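Local coordinates for protein 6-phospho-beta-d glycosidase (Streptococcus pyogenes, PDB 5FOO) that probably hydrolyses 6-phospho-beta-glucosides as a family 1 glycoside hydrolase, and binds 6-phosphocyclophellitol in its active-site pocket, at residues 389-392 with 393-397. The protein carries 1 engineered substitution. Residues are numbered along the deposited sequence; the frame is centred on the assembly and turned at random.
Sequences RIQF and LKEHL
F392 and H396, one turn apart on helix 387-405, stack their rings on the buried flank of the helix. The ring centroids lie 4.1 Å apart with the planes inclined by 27°, so the stack is face to face but splayed. CE1 of H396 sits over the centre of the phenyl ring, 3.4 Å from F392 CZ, whereas the phenyl meets the imidazole nearer its rim. A second tie fixes the rotation of the imidazole: H396 ND1 donates to F392 O at 2.9 Å, with that oxygen close to the imidazole plane and ND1 above the carbonyl plane. The same oxygen takes the longer helical bond from H396 N on the opposite face, so two donors from one residue grip it. L393 packs beside this pair; its CD2 lies 4.1 Å from F392 CD1, while the side chain of L393 lies alongside that of R389, pointing the same way, with L393 CD1 4.0 Å from R389 CG. The guanidinium of R389 is held elsewhere, by salt bridges to D386 and E374.

On the more solvent-accessible side the contact is sparser and polar. Q391 bends at chi2 (66°), which brings NE2 within 2.8 Å of E395 OE2; the nearly straight bond lies in the amide plane and uses the anti lone pair of the carboxylate, whose plane is turned 62° from the amide. E395 OE1 forms a salt bridge with R332.

In this TIM barrel the helix lies between the seventh and eighth strands in sequence: F392, L393 and H396 touch N367 of strand 362-367, L393 also reaches Y413 and V415 of strand 410-416, and I390 and L393 pack on W452 of helix 448-459.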
loop_
_atom_site.group_PDB
_atom_site.type_symbol
_atom_site.label_atom_id
_atom_site.label_comp_id
_atom_site.label_asym_id
_atom_site.label_seq_id
_atom_site.Cartn_x
_atom_site.Cartn_y
_atom_site.Cartn_z
ATOM N N ARG A 389 6.215 -13.724 14.735
ATOM C CA ARG A 389 5.899 -13.362 13.326
ATOM C C ARG A 389 5.341 -14.578 12.532
ATOM O O ARG A 389 4.351 -14.490 11.808
ATOM C CB ARG A 389 7.140 -12.786 12.643
ATOM C CG ARG A 389 6.867 -12.360 11.209
ATOM C CD ARG A 389 7.950 -11.478 10.658
ATOM N NE ARG A 389 7.957 -10.242 11.401
ATOM C CZ ARG A 389 8.907 -9.850 12.244
ATOM N NH1 ARG A 389 10.007 -10.597 12.470
ATOM N NH2 ARG A 389 8.735 -8.668 12.887
ATOM N N ILE A 390 5.982 -15.730 12.711
ATOM C CA ILE A 390 5.459 -17.025 12.224
ATOM C C ILE A 390 4.023 -17.254 12.644
ATOM O O ILE A 390 3.131 -17.459 11.791
ATOM C CB ILE A 390 6.335 -18.173 12.694
ATOM C CG1 ILE A 390 7.708 -18.038 12.000
ATOM C CG2 ILE A 390 5.659 -19.536 12.422
ATOM C CD1 ILE A 390 8.760 -19.049 12.457
ATOM N N GLN A 391 3.767 -17.132 13.944
ATOM C CA GLN A 391 2.434 -17.269 14.434
ATOM C C GLN A 391 1.473 -16.253 13.789
ATOM O O GLN A 391 0.383 -16.615 13.285
ATOM C CB GLN A 391 2.430 -17.091 15.939
ATOM C CG GLN A 391 1.082 -17.319 16.577
ATOM C CD GLN A 391 0.671 -18.781 16.420
ATOM O OE1 GLN A 391 1.540 -19.691 16.385
ATOM N NE2 GLN A 391 -0.643 -19.022 16.281
ATOM N N PHE A 392 1.824 -14.971 13.807
ATOM C CA PHE A 392 0.952 -13.959 13.182
ATOM C C PHE A 392 0.675 -14.327 11.706
ATOM O O PHE A 392 -0.463 -14.293 11.271
ATOM C CB PHE A 392 1.609 -12.562 13.314
ATOM C CG PHE A 392 0.844 -11.390 12.700
ATOM C CD1 PHE A 392 0.920 -11.111 11.335
ATOM C CD2 PHE A 392 0.179 -10.459 13.511
ATOM C CE1 PHE A 392 0.275 -9.986 10.795
ATOM C CE2 PHE A 392 -0.428 -9.362 12.979
ATOM C CZ PHE A 392 -0.383 -9.097 11.628
ATOM N N LEU A 393 1.723 -14.560 10.925
ATOM C CA LEU A 393 1.522 -14.860 9.467
ATOM C C LEU A 393 0.652 -16.107 9.297
ATOM O O LEU A 393 -0.317 -16.095 8.556
ATOM C CB LEU A 393 2.846 -14.987 8.722
ATOM C CG LEU A 393 3.717 -13.700 8.708
ATOM C CD1 LEU A 393 5.022 -13.978 8.013
ATOM C CD2 LEU A 393 3.063 -12.464 8.129
ATOM N N LYS A 394 0.946 -17.130 10.086
ATOM C CA LYS A 394 0.223 -18.415 10.050
ATOM C C LYS A 394 -1.252 -18.220 10.294
ATOM O O LYS A 394 -2.077 -18.671 9.491
ATOM C CB LYS A 394 0.831 -19.394 11.069
ATOM C CG LYS A 394 0.186 -20.752 11.145
ATOM C CD LYS A 394 1.204 -21.825 11.519
ATOM C CE LYS A 394 0.477 -23.169 11.652
ATOM N NZ LYS A 394 1.356 -24.366 11.580
ATOM N N GLU A 395 -1.616 -17.505 11.362
ATOM C CA GLU A 395 -3.055 -17.214 11.586
ATOM C C GLU A 395 -3.741 -16.463 10.459
ATOM O O GLU A 395 -4.913 -16.738 10.161
ATOM C CB GLU A 395 -3.305 -16.435 12.905
ATOM C CG GLU A 395 -2.976 -17.245 14.155
ATOM C CD GLU A 395 -3.002 -16.416 15.448
ATOM O OE1 GLU A 395 -3.753 -15.412 15.525
ATOM O OE2 GLU A 395 -2.242 -16.768 16.383
ATOM N N HIS A 396 -3.077 -15.462 9.884
ATOM C CA HIS A 396 -3.750 -14.612 8.885
ATOM C C HIS A 396 -3.972 -15.450 7.604
ATOM O O HIS A 396 -5.058 -15.415 6.980
ATOM C CB HIS A 396 -2.953 -13.308 8.638
ATOM C CG HIS A 396 -3.161 -12.283 9.713
ATOM N ND1 HIS A 396 -2.544 -12.370 10.950
ATOM C CD2 HIS A 396 -3.943 -11.178 9.759
ATOM C CE1 HIS A 396 -2.958 -11.385 11.718
ATOM N NE2 HIS A 396 -3.799 -10.641 11.026
ATOM N N LEU A 397 -2.931 -16.209 7.279
ATOM C CA LEU A 397 -2.950 -17.175 6.177
ATOM C C LEU A 397 -3.987 -18.242 6.362
ATOM O O LEU A 397 -4.547 -18.695 5.362
ATOM C CB LEU A 397 -1.599 -17.855 5.971
ATOM C CG LEU A 397 -0.694 -17.190 4.972
ATOM C CD1 LEU A 397 0.660 -17.819 5.069
ATOM C CD2 LEU A 397 -1.202 -17.353 3.559
#